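Inactive Zymogen C11 Protease (Parabacteroides distasonis, PDB 6MZO) is an inactive zymogen of a clostripain-like family C11 peptidase, whose active form probably cleaves peptide bonds with a cysteine nucleophile. Local coordinates at residues His247-Thr250 and Glu251-Phe255; Arg284-Thr287 and Glu288-Asn292; Val335-Glu338 and Ala339-Lys342; Pro341-Asn344 and Glu345-Lys348; Asp349-Trp352 and Tyr353-Tyr357. One frame throughout, in Å; residues are numbered along the deposited sequence.

The five contacts are local turns and caps in the C-terminal part of the chain; contact 2 is the most removed from contacts 3 and 4, with centres about 23 and 25 Å away. Contacts 1 and 2 are both helix N-caps, their centres about 15 Å apart, and Leu-254 of the first packs on Leu-285 of the second. Phe-255 of contact 1 lies against Pro-336, Gln-337 and Glu-338 of contact 3. Contacts 3 and 4 share Pro-341 and Lys-342, and contact 5 follows on the next helix, Tyr-347 touching Trp-352. Glycerol, probably from crystallisation, is hydrogen-bonded by the Glu-251 carboxylate, Asn-344 O and the Tyr-353 hydroxyl, perhaps as one molecule.

Contact 1: His247-Thr250 and Glu251-Phe255; sequences HDKT and ESDLF
Two reciprocal hydrogen bonds tie Thr-250 to Asp-253, and one of them reaches its acceptor from an unusual side: Thr-250 N meets Asp-253 OD2 at 2.9 Å from above the carboxylate plane, 45° out of it. The bond is still nearly straight, 164° at the hydrogen. In return Asp-253 N donates to Thr-250 OG1 over 3.0 Å. That hydroxyl stands between the backbone N and the carbonyl carbon of its own residue (chi1 65°), which turns it over the first turn of helix 251-255. The pair is a capping box with Thr-250 as N-cap, and the first helical backbone bond, Leu-254 N to Thr-250 O, closes the turn beside it at 3.0 Å. Without the carboxylate, as with an alanine at this position, Thr-250 N would probably be left without its acceptor and the box reduced to one bond. Next to the box, Lys-249 CB rests on Leu-254 CD2 at 3.8 Å, while the lysine chain crosses the Asp-253 side chain at about a right angle. Bends at chi2 and chi4 carry its amine away to Asp-248, where NZ and OD1 form a salt bridge of 2.9 Å; NZ also donates to Leu-245 O at the end of the preceding helix.

Contact 2: Arg284-Thr287 and Glu288-Asn292; sequences RLAT and EEQYN
Gln-290 OE1 is gripped by a backbone amide and approached by a water. Thr-287 N reaches it over 3.0 Å in an almost straight bond, 174° at the hydrogen, although the donor sits above the amide's carbonyl plane, 38° out of it. The water lies 2.7 Å from Gln-290 OE1 and also stands within hydrogen-bonding distance of Leu-285 O, so it can link the glutamine to the loop before the helix. The glutamine chain runs extended beyond CG, with CG lying beside the residue's own backbone N (chi1 -67°); this folds it back over the start of the helix and brings its amide up to Thr-287. Its CG passes 3.1 Å from Thr-287 OG1, and the two side chains cross obliquely. The threonine methyl CG2 packs against the same amide, 3.5 Å from Gln-290 OE1. Thr-287 OG1 in turn accepts from Gln-290 N over 3.1 Å, and Tyr-291 N bonds to Thr-287 O. On another side of the turn the methyl of Ala-286 points at the helix, its CB 3.8 Å from Tyr-291 CB in apolar contact. The tyrosine ring leads off from there and its hydroxyl bonds to Asp-279, while Gln-290 also packs on Thr-244 and Leu-245 of helix 235-246. Together the side-chain acceptor at the N-cap and the glutamine returning to the N-cap amide make a capping box, with a glutamine amide in the role more familiar for a carboxylate, at the start of helix 288-301.

Contact 3: Val335-Glu338 and Ala339-Lys342; sequences VPQE and ALPK
A type I beta turn runs from Gln-337 to Leu-340, closed by the hydrogen bond from Leu-340 N to Gln-337 O at 3.1 Å. Across the turn the side chains of Gln-337 and Leu-340 lie side by side and point the same way. Leu-340 CD1 does the touching, seated over the face of the glutamine amide, 3.7 Å from Gln-337 NE2. The methyl therefore packs against a polar group whose N-H bonds are directed elsewhere: Gln-337 NE2 donates to Val-335 O at 2.9 Å, and also to His-273 O. In the first of these the donor lies in the carbonyl plane of Val-335, whose O is 1° out of the glutamine amide plane. Those two bonds fix the rotation of the buried amide. With CG beside the backbone N (chi1 -65°) and the chain extended, the amide comes back level with Val-335. A leucine at Gln-337 would probably leave the carbonyl oxygens of Val-335 and His-273 without this shared donor inside the protein. Elsewhere in the turn, Pro-341 CD approaches Glu-338 O at 3.7 Å. Gln-337 O also accepts from Asn-344 ND2, tying the turn to the first turn of the helix. Leu-340 is the N-cap and Pro-341 the first helical residue, a position that suits proline because no backbone N-H is required there; the turn thus leads from strand 332-334 into helix 341-347.

Contact 4: Pro341-Asn344 and Glu345-Lys348; sequences PKLN and EWYK
Leu-343 and Trp-346, three residues apart on helix 341-347, project side by side in the same direction, an i, i+3 pair about one turn apart. The backbone bonds that define this alpha-helical turn run from N of residue i+4 to O of residue i: Glu-345 N to Pro-341 O at 3.0 Å, Trp-346 N to Lys-342 O at 2.9 Å, and Tyr-347 N to Leu-343 O at 2.9 Å. Among apolar contacts, Leu-343 CD1 meets the indole obliquely, 3.9 Å from Trp-346 CE3. Both residues carry CG opposite the backbone N (chi1 -163° for the leucine, 173° for the tryptophan), which sends them off the helix along parallel paths toward Tyr-128 of helix 125-128 and Pro-122. Leu-343 O lies in the plane of the indole, at its edge.

Polar side chains turn elsewhere. Asn-344 reaches beyond the helix, OD1 bonding to the Tyr-334 hydroxyl, while the Tyr-347 hydroxyl reaches Glu-169; these connections join the helix to neighbouring parts of the fold. Glu-345 folds back over the preceding turn instead, with CG between its backbone N and carbonyl carbon; its aliphatic portion lies over the main chain of Lys-342, where Glu-345 CG comes to 3.2 Å from Lys-342 O.

Contact 5: Asp349-Trp352 and Tyr353-Tyr357; sequences DLEW and YKDVY
Val-356 sets its methyl CG2 squarely over one face of Trp-352: the carbon stands 3.6 Å from the centroid of the six-membered ring and only 6° off the ring normal, a CH-pi contact. The indole has CG opposite its backbone N (chi1 176°), which carries the ring forward along the helix, so that one face lies against the valine four residues on. The other valine methyl, CG1, lies farther off, 4.1 Å from Trp-352 NE1. Farther along, the same NE1 faces the Tyr-357 ring at its edge, 4.4 Å from Tyr-357 CE1. Helix 168-173 and helix 235-246 pack around this group; Tyr-172 meets the indole edge-to-face, and Cys-242 touches both Trp-352 and Val-356.

The helix widens to a pi-type turn at 353-357, while Val-356 N still bonds to Trp-352 O at 2.9 Å, though bent. On another side of the helix, the side chains of Glu-351 and Asp-355 cross, their carboxylate planes 78° apart, and Glu-351 OE2 and Asp-355 OD2 come within 4.0 Å. A water donates to both oxygens. Glu-351 also pairs with Arg-175, and Asp-355 OD2 is hydrogen-bonded to the Tyr-172 hydroxyl. Lys-354 extends back over the helix start, where another water joins its NZ to Asp-349 O. Two acidic groups so close would probably repel each other; the bridging water, the arginine and the tyrosine hydroxyl are likely to offset much of that cost.

Contact 1: His247-Thr250 and Glu251-Phe255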
# COMPACT_ATOMS: atom_id res chain seq x y z
N HIS A 247 -21.80 -0.49 -14.15
CA HIS A 247 -22.89 -1.35 -13.69
C HIS A 247 -23.73 -1.89 -14.84
O HIS A 247 -24.55 -2.83 -14.64
CB HIS A 247 -23.78 -0.62 -12.66
CG HIS A 247 -24.72 0.38 -13.27
ND1 HIS A 247 -24.34 1.24 -14.28
CD2 HIS A 247 -26.02 0.63 -13.03
CE1 HIS A 247 -25.37 1.98 -14.64
NE2 HIS A 247 -26.41 1.62 -13.91
N ASP A 248 -23.58 -1.35 -16.06
CA ASP A 248 -24.39 -1.81 -17.17
C ASP A 248 -23.55 -2.45 -18.27
O ASP A 248 -24.00 -2.62 -19.44
CB ASP A 248 -25.26 -0.66 -17.72
CG ASP A 248 -24.45 0.46 -18.37
OD1 ASP A 248 -23.23 0.55 -18.15
OD2 ASP A 248 -25.06 1.23 -19.15
N LYS A 249 -22.32 -2.80 -17.91
CA LYS A 249 -21.40 -3.36 -18.93
C LYS A 249 -21.48 -4.89 -18.82
O LYS A 249 -21.32 -5.43 -17.71
CB LYS A 249 -19.94 -2.88 -18.72
CG LYS A 249 -19.72 -1.33 -18.90
CD LYS A 249 -20.06 -0.97 -20.34
CE LYS A 249 -20.01 0.57 -20.56
NZ LYS A 249 -20.96 1.42 -19.72
N THR A 250 -21.72 -5.55 -19.93
CA THR A 250 -21.71 -7.00 -19.90
C THR A 250 -20.26 -7.52 -19.93
O THR A 250 -19.32 -6.77 -20.25
CB THR A 250 -22.46 -7.61 -21.08
OG1 THR A 250 -21.75 -7.27 -22.29
CG2 THR A 250 -23.94 -7.12 -21.15
N GLU A 251 -20.07 -8.80 -19.60
CA GLU A 251 -18.75 -9.38 -19.74
C GLU A 251 -18.23 -9.18 -21.15
O GLU A 251 -17.07 -8.82 -21.34
CB GLU A 251 -18.73 -10.89 -19.41
CG GLU A 251 -18.60 -11.23 -17.95
CD GLU A 251 -17.96 -12.60 -17.74
OE1 GLU A 251 -18.03 -13.43 -18.68
OE2 GLU A 251 -17.36 -12.83 -16.66
N SER A 252 -19.10 -9.36 -22.15
CA SER A 252 -18.63 -9.18 -23.52
C SER A 252 -18.18 -7.74 -23.79
O SER A 252 -17.15 -7.49 -24.45
CB SER A 252 -19.72 -9.60 -24.54
OG SER A 252 -19.99 -11.01 -24.46
N ASP A 253 -18.91 -6.76 -23.26
CA ASP A 253 -18.45 -5.35 -23.32
C ASP A 253 -17.06 -5.15 -22.68
O ASP A 253 -16.21 -4.43 -23.20
CB ASP A 253 -19.43 -4.41 -22.59
CG ASP A 253 -20.82 -4.38 -23.19
OD1 ASP A 253 -21.01 -4.67 -24.41
OD2 ASP A 253 -21.75 -4.03 -22.43
N LEU A 254 -16.83 -5.74 -21.51
CA LEU A 254 -15.57 -5.57 -20.82
C LEU A 254 -14.42 -6.20 -21.61
O LEU A 254 -13.32 -5.64 -21.73
CB LEU A 254 -15.65 -6.18 -19.41
CG LEU A 254 -16.73 -5.49 -18.60
CD1 LEU A 254 -16.92 -6.33 -17.28
CD2 LEU A 254 -16.34 -4.06 -18.19
N PHE A 255 -14.71 -7.37 -22.16
CA PHE A 255 -13.68 -8.14 -22.82
C PHE A 255 -13.29 -7.50 -24.14
O PHE A 255 -12.22 -7.79 -24.68
CB PHE A 255 -14.16 -9.58 -23.06
CG PHE A 255 -14.33 -10.42 -21.78
CD1 PHE A 255 -13.82 -9.98 -20.55
CD2 PHE A 255 -15.01 -11.61 -21.84
CE1 PHE A 255 -14.01 -10.76 -19.44
CE2 PHE A 255 -15.19 -12.42 -20.73
CZ PHE A 255 -14.68 -11.99 -19.51

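Contact 2: Arg284-Thr287 and Glu288-Asn292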
# COMPACT_ATOMS: atom_id res chain seq x y z
N ARG A 284 -11.74 4.08 -21.78
CA ARG A 284 -12.18 3.15 -22.84
C ARG A 284 -13.63 2.75 -22.76
O ARG A 284 -14.20 2.23 -23.72
CB ARG A 284 -11.38 1.85 -22.83
CG ARG A 284 -9.88 1.98 -22.81
CD ARG A 284 -9.43 2.93 -23.82
NE ARG A 284 -8.05 3.36 -23.59
CZ ARG A 284 -7.09 3.30 -24.50
NH1 ARG A 284 -7.36 2.81 -25.74
NH2 ARG A 284 -5.87 3.71 -24.19
N LEU A 285 -14.25 2.99 -21.63
CA LEU A 285 -15.62 2.54 -21.36
C LEU A 285 -16.58 3.69 -21.13
O LEU A 285 -17.77 3.58 -21.48
CB LEU A 285 -15.63 1.63 -20.14
CG LEU A 285 -14.99 0.25 -20.36
CD1 LEU A 285 -14.88 -0.46 -19.03
CD2 LEU A 285 -15.86 -0.61 -21.30
N ALA A 286 -16.08 4.77 -20.52
CA ALA A 286 -16.94 5.91 -20.17
C ALA A 286 -17.42 6.73 -21.34
O ALA A 286 -16.68 6.97 -22.31
CB ALA A 286 -16.19 6.85 -19.18
N THR A 287 -18.65 7.23 -21.23
CA THR A 287 -19.11 8.29 -22.11
C THR A 287 -18.30 9.56 -21.73
O THR A 287 -17.61 9.56 -20.74
CB THR A 287 -20.60 8.58 -21.95
OG1 THR A 287 -20.83 9.04 -20.60
CG2 THR A 287 -21.39 7.35 -22.21
N GLU A 288 -18.37 10.59 -22.57
CA GLU A 288 -17.63 11.81 -22.28
C GLU A 288 -18.10 12.39 -20.96
O GLU A 288 -17.28 12.82 -20.14
CB GLU A 288 -17.81 12.83 -23.39
CG GLU A 288 -16.96 14.08 -23.19
CD GLU A 288 -17.32 15.15 -24.19
OE1 GLU A 288 -17.43 16.35 -23.81
OE2 GLU A 288 -17.54 14.78 -25.38
N GLU A 289 -19.41 12.38 -20.76
CA GLU A 289 -19.98 12.89 -19.51
C GLU A 289 -19.51 12.10 -18.28
O GLU A 289 -19.05 12.66 -17.28
CB GLU A 289 -21.50 12.85 -19.60
CG GLU A 289 -22.22 13.53 -18.45
CD GLU A 289 -23.72 13.64 -18.70
OE1 GLU A 289 -24.50 13.18 -17.83
OE2 GLU A 289 -24.14 14.20 -19.74
N GLN A 290 -19.61 10.76 -18.35
CA GLN A 290 -19.09 9.91 -17.28
C GLN A 290 -17.59 10.10 -17.02
O GLN A 290 -17.14 10.08 -15.88
CB GLN A 290 -19.37 8.44 -17.64
CG GLN A 290 -20.84 8.12 -17.63
CD GLN A 290 -21.19 6.82 -18.35
OE1 GLN A 290 -20.35 6.21 -19.04
NE2 GLN A 290 -22.45 6.42 -18.22
N TYR A 291 -16.81 10.25 -18.10
CA TYR A 291 -15.37 10.44 -17.95
C TYR A 291 -15.08 11.76 -17.26
O TYR A 291 -14.18 11.79 -16.38
CB TYR A 291 -14.67 10.38 -19.30
CG TYR A 291 -13.15 10.34 -19.26
CD1 TYR A 291 -12.45 9.48 -18.40
CD2 TYR A 291 -12.41 11.12 -20.12
CE1 TYR A 291 -11.04 9.46 -18.38
CE2 TYR A 291 -11.02 11.09 -20.14
CZ TYR A 291 -10.34 10.25 -19.28
OH TYR A 291 -8.96 10.26 -19.34
N ASN A 292 -15.81 12.83 -17.58
CA ASN A 292 -15.54 14.11 -16.93
C ASN A 292 -15.89 13.99 -15.44
O ASN A 292 -15.14 14.48 -14.59
CB ASN A 292 -16.33 15.24 -17.60
CG ASN A 292 -15.73 15.63 -18.96
OD1 ASN A 292 -14.56 15.33 -19.27
ND2 ASN A 292 -16.51 16.29 -19.77
O HOH W 1 -20.45 4.06 -20.62

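Contact 3: Val335-Glu338 and Ala339-Lys342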
# COMPACT_ATOMS: atom_id res chain seq x y z
N VAL A 335 -8.25 -5.20 -14.85
CA VAL A 335 -9.00 -5.12 -16.11
C VAL A 335 -9.47 -6.56 -16.43
O VAL A 335 -8.66 -7.39 -16.81
CB VAL A 335 -8.11 -4.58 -17.24
CG1 VAL A 335 -8.86 -4.71 -18.60
CG2 VAL A 335 -7.74 -3.08 -16.92
N PRO A 336 -10.79 -6.81 -16.35
CA PRO A 336 -11.26 -8.15 -16.70
C PRO A 336 -10.93 -8.51 -18.17
O PRO A 336 -11.01 -7.68 -19.10
CB PRO A 336 -12.77 -8.07 -16.52
CG PRO A 336 -12.89 -7.08 -15.30
CD PRO A 336 -11.83 -6.02 -15.64
N GLN A 337 -10.53 -9.75 -18.33
CA GLN A 337 -10.05 -10.24 -19.63
C GLN A 337 -10.56 -11.64 -19.89
O GLN A 337 -10.63 -12.50 -18.98
CB GLN A 337 -8.52 -10.23 -19.68
CG GLN A 337 -7.93 -8.81 -19.61
CD GLN A 337 -6.46 -8.80 -19.24
OE1 GLN A 337 -5.59 -9.27 -20.02
NE2 GLN A 337 -6.16 -8.29 -18.04
N GLU A 338 -10.92 -11.89 -21.13
CA GLU A 338 -11.49 -13.18 -21.52
C GLU A 338 -10.51 -14.31 -21.22
O GLU A 338 -10.90 -15.43 -20.83
CB GLU A 338 -11.85 -13.16 -23.00
CG GLU A 338 -12.66 -14.38 -23.43
CD GLU A 338 -13.04 -14.34 -24.90
OE1 GLU A 338 -12.84 -13.31 -25.58
OE2 GLU A 338 -13.51 -15.37 -25.40
N ALA A 339 -9.22 -14.01 -21.33
CA ALA A 339 -8.21 -15.04 -21.22
C ALA A 339 -7.88 -15.41 -19.77
O ALA A 339 -7.12 -16.35 -19.53
CB ALA A 339 -6.95 -14.61 -21.95
N LEU A 340 -8.46 -14.66 -18.83
CA LEU A 340 -8.20 -14.83 -17.40
C LEU A 340 -9.43 -15.23 -16.57
O LEU A 340 -9.76 -14.55 -15.60
CB LEU A 340 -7.61 -13.53 -16.84
CG LEU A 340 -6.39 -13.03 -17.62
CD1 LEU A 340 -5.80 -11.83 -17.03
CD2 LEU A 340 -5.38 -14.15 -17.59
N PRO A 341 -10.09 -16.35 -16.91
CA PRO A 341 -11.38 -16.56 -16.24
C PRO A 341 -11.29 -16.82 -14.74
O PRO A 341 -12.20 -16.38 -14.07
CB PRO A 341 -11.97 -17.78 -16.97
CG PRO A 341 -10.76 -18.48 -17.54
CD PRO A 341 -9.76 -17.40 -17.88
N LYS A 342 -10.24 -17.49 -14.24
CA LYS A 342 -10.14 -17.74 -12.82
C LYS A 342 -9.90 -16.41 -12.09
O LYS A 342 -10.46 -16.17 -11.01
CB LYS A 342 -9.04 -18.77 -12.50
CG LYS A 342 -9.61 -20.17 -12.31
CD LYS A 342 -8.57 -21.26 -12.14
CE LYS A 342 -9.25 -22.51 -11.62
NZ LYS A 342 -8.38 -23.72 -11.70

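Contact 4: Pro341-Asn344 and Glu345-Lys348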
# COMPACT_ATOMS: atom_id res chain seq x y z
N PRO A 341 -10.09 -16.35 -16.91
CA PRO A 341 -11.38 -16.56 -16.24
C PRO A 341 -11.29 -16.82 -14.74
O PRO A 341 -12.20 -16.38 -14.07
CB PRO A 341 -11.97 -17.78 -16.97
CG PRO A 341 -10.76 -18.48 -17.54
CD PRO A 341 -9.76 -17.40 -17.88
N LYS A 342 -10.24 -17.49 -14.24
CA LYS A 342 -10.14 -17.74 -12.82
C LYS A 342 -9.90 -16.41 -12.09
O LYS A 342 -10.46 -16.17 -11.01
CB LYS A 342 -9.04 -18.77 -12.50
CG LYS A 342 -9.61 -20.17 -12.31
CD LYS A 342 -8.57 -21.26 -12.14
CE LYS A 342 -9.25 -22.51 -11.62
NZ LYS A 342 -8.38 -23.72 -11.70
N LEU A 343 -9.14 -15.49 -12.69
CA LEU A 343 -8.88 -14.23 -12.01
C LEU A 343 -10.15 -13.39 -12.04
O LEU A 343 -10.49 -12.73 -11.05
CB LEU A 343 -7.74 -13.52 -12.71
CG LEU A 343 -7.05 -12.40 -11.94
CD1 LEU A 343 -6.63 -12.91 -10.55
CD2 LEU A 343 -5.85 -12.04 -12.78
N ASN A 344 -10.87 -13.44 -13.17
CA ASN A 344 -12.14 -12.73 -13.24
C ASN A 344 -13.12 -13.22 -12.15
O ASN A 344 -13.84 -12.41 -11.58
CB ASN A 344 -12.83 -12.96 -14.59
CG ASN A 344 -12.08 -12.36 -15.79
OD1 ASN A 344 -11.23 -11.46 -15.66
ND2 ASN A 344 -12.38 -12.91 -16.95
N GLU A 345 -13.16 -14.54 -11.91
CA GLU A 345 -14.08 -15.08 -10.93
C GLU A 345 -13.60 -14.72 -9.48
O GLU A 345 -14.41 -14.34 -8.64
CB GLU A 345 -14.25 -16.60 -11.13
CG GLU A 345 -13.28 -17.47 -10.40
CD GLU A 345 -13.48 -18.96 -10.70
OE1 GLU A 345 -13.83 -19.32 -11.86
OE2 GLU A 345 -13.32 -19.76 -9.75
N TRP A 346 -12.30 -14.78 -9.22
CA TRP A 346 -11.74 -14.31 -7.95
C TRP A 346 -12.12 -12.86 -7.66
O TRP A 346 -12.49 -12.51 -6.55
CB TRP A 346 -10.20 -14.45 -7.98
CG TRP A 346 -9.53 -13.85 -6.84
CD1 TRP A 346 -9.31 -14.44 -5.61
CD2 TRP A 346 -8.95 -12.57 -6.78
NE1 TRP A 346 -8.65 -13.56 -4.79
CE2 TRP A 346 -8.41 -12.41 -5.48
CE3 TRP A 346 -8.84 -11.52 -7.70
CZ2 TRP A 346 -7.76 -11.24 -5.08
CZ3 TRP A 346 -8.19 -10.33 -7.27
CH2 TRP A 346 -7.68 -10.22 -5.98
N TYR A 347 -12.05 -12.04 -8.69
CA TYR A 347 -12.32 -10.63 -8.55
C TYR A 347 -13.71 -10.36 -8.02
O TYR A 347 -13.93 -9.33 -7.39
CB TYR A 347 -12.15 -9.95 -9.90
CG TYR A 347 -12.03 -8.46 -9.85
CD1 TYR A 347 -10.93 -7.81 -9.24
CD2 TYR A 347 -13.02 -7.70 -10.44
CE1 TYR A 347 -10.81 -6.40 -9.29
CE2 TYR A 347 -12.94 -6.31 -10.48
CZ TYR A 347 -11.85 -5.68 -9.88
OH TYR A 347 -11.81 -4.33 -9.97
N LYS A 348 -14.65 -11.28 -8.30
CA LYS A 348 -16.06 -11.07 -7.95
C LYS A 348 -16.33 -11.04 -6.45
O LYS A 348 -17.37 -10.55 -6.01
CB LYS A 348 -16.93 -12.11 -8.65
CG LYS A 348 -16.93 -11.87 -10.19
CD LYS A 348 -17.79 -12.91 -10.94
CE LYS A 348 -17.88 -12.52 -12.40
NZ LYS A 348 -18.39 -13.63 -13.26

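Contact 5: Asp349-Trp352 and Tyr353-Tyr357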
# COMPACT_ATOMS: atom_id res chain seq x y z
N ASP A 349 -15.36 -11.46 -5.65
CA ASP A 349 -15.56 -11.40 -4.23
C ASP A 349 -15.08 -10.09 -3.64
O ASP A 349 -15.25 -9.88 -2.44
CB ASP A 349 -14.85 -12.54 -3.54
CG ASP A 349 -15.48 -13.89 -3.85
OD1 ASP A 349 -16.73 -13.95 -3.89
OD2 ASP A 349 -14.72 -14.84 -4.07
N LEU A 350 -14.42 -9.22 -4.43
CA LEU A 350 -13.97 -7.92 -3.84
C LEU A 350 -15.11 -6.91 -3.64
O LEU A 350 -16.03 -6.82 -4.46
CB LEU A 350 -12.93 -7.28 -4.75
CG LEU A 350 -11.62 -8.05 -4.80
CD1 LEU A 350 -10.72 -7.32 -5.76
CD2 LEU A 350 -11.01 -8.09 -3.43
N GLU A 351 -15.04 -6.13 -2.56
CA GLU A 351 -16.05 -5.14 -2.31
C GLU A 351 -16.21 -4.13 -3.46
O GLU A 351 -17.34 -3.75 -3.80
CB GLU A 351 -15.69 -4.37 -1.03
CG GLU A 351 -16.78 -3.49 -0.50
CD GLU A 351 -16.38 -2.80 0.81
OE1 GLU A 351 -15.25 -3.02 1.28
OE2 GLU A 351 -17.24 -2.09 1.41
N TRP A 352 -15.09 -3.69 -4.04
CA TRP A 352 -15.16 -2.79 -5.19
C TRP A 352 -16.02 -3.39 -6.33
O TRP A 352 -16.88 -2.74 -6.89
CB TRP A 352 -13.74 -2.45 -5.69
CG TRP A 352 -13.74 -1.60 -6.95
CD1 TRP A 352 -13.64 -2.06 -8.22
CD2 TRP A 352 -13.82 -0.16 -7.01
NE1 TRP A 352 -13.67 -0.97 -9.12
CE2 TRP A 352 -13.77 0.20 -8.39
CE3 TRP A 352 -13.97 0.83 -6.05
CZ2 TRP A 352 -13.86 1.53 -8.83
CZ3 TRP A 352 -14.01 2.17 -6.47
CH2 TRP A 352 -13.99 2.49 -7.85
N TYR A 353 -15.77 -4.63 -6.71
CA TYR A 353 -16.59 -5.25 -7.73
C TYR A 353 -18.09 -5.27 -7.39
O TYR A 353 -18.93 -4.96 -8.23
CB TYR A 353 -16.11 -6.68 -7.99
CG TYR A 353 -16.97 -7.38 -9.02
CD1 TYR A 353 -16.74 -7.15 -10.39
CD2 TYR A 353 -18.01 -8.17 -8.65
CE1 TYR A 353 -17.55 -7.77 -11.34
CE2 TYR A 353 -18.83 -8.81 -9.63
CZ TYR A 353 -18.57 -8.58 -10.96
OH TYR A 353 -19.40 -9.22 -11.89
N LYS A 354 -18.43 -5.71 -6.18
CA LYS A 354 -19.80 -5.78 -5.78
C LYS A 354 -20.50 -4.43 -5.83
O LYS A 354 -21.66 -4.34 -6.30
CB LYS A 354 -19.88 -6.37 -4.36
CG LYS A 354 -19.32 -7.79 -4.29
CD LYS A 354 -19.35 -8.30 -2.83
CE LYS A 354 -18.65 -9.66 -2.66
NZ LYS A 354 -18.59 -9.98 -1.18
N ASP A 355 -19.80 -3.39 -5.40
CA ASP A 355 -20.44 -2.07 -5.30
C ASP A 355 -20.39 -1.26 -6.60
O ASP A 355 -21.24 -0.38 -6.82
CB ASP A 355 -19.84 -1.25 -4.17
CG ASP A 355 -20.12 -1.87 -2.81
OD1 ASP A 355 -20.95 -2.81 -2.75
OD2 ASP A 355 -19.53 -1.44 -1.83
N VAL A 356 -19.47 -1.61 -7.48
CA VAL A 356 -19.26 -0.83 -8.69
C VAL A 356 -19.77 -1.55 -9.96
O VAL A 356 -20.44 -0.93 -10.79
CB VAL A 356 -17.76 -0.48 -8.82
CG1 VAL A 356 -17.44 0.09 -10.20
CG2 VAL A 356 -17.42 0.55 -7.73
N TYR A 357 -19.50 -2.85 -10.08
CA TYR A 357 -20.01 -3.64 -11.23
C TYR A 357 -21.40 -4.17 -10.97
O TYR A 357 -22.25 -4.19 -11.89
CB TYR A 357 -19.10 -4.80 -11.56
CG TYR A 357 -17.79 -4.47 -12.23
CD1 TYR A 357 -16.76 -3.88 -11.52
CD2 TYR A 357 -17.57 -4.81 -13.54
CE1 TYR A 357 -15.52 -3.64 -12.09
CE2 TYR A 357 -16.37 -4.55 -14.13
CZ TYR A 357 -15.34 -3.98 -13.40
OH TYR A 357 -14.13 -3.76 -14.03
O HOH W 2 -16.38 -8.38 0.19
O HOH W 3 -19.88 -2.22 0.60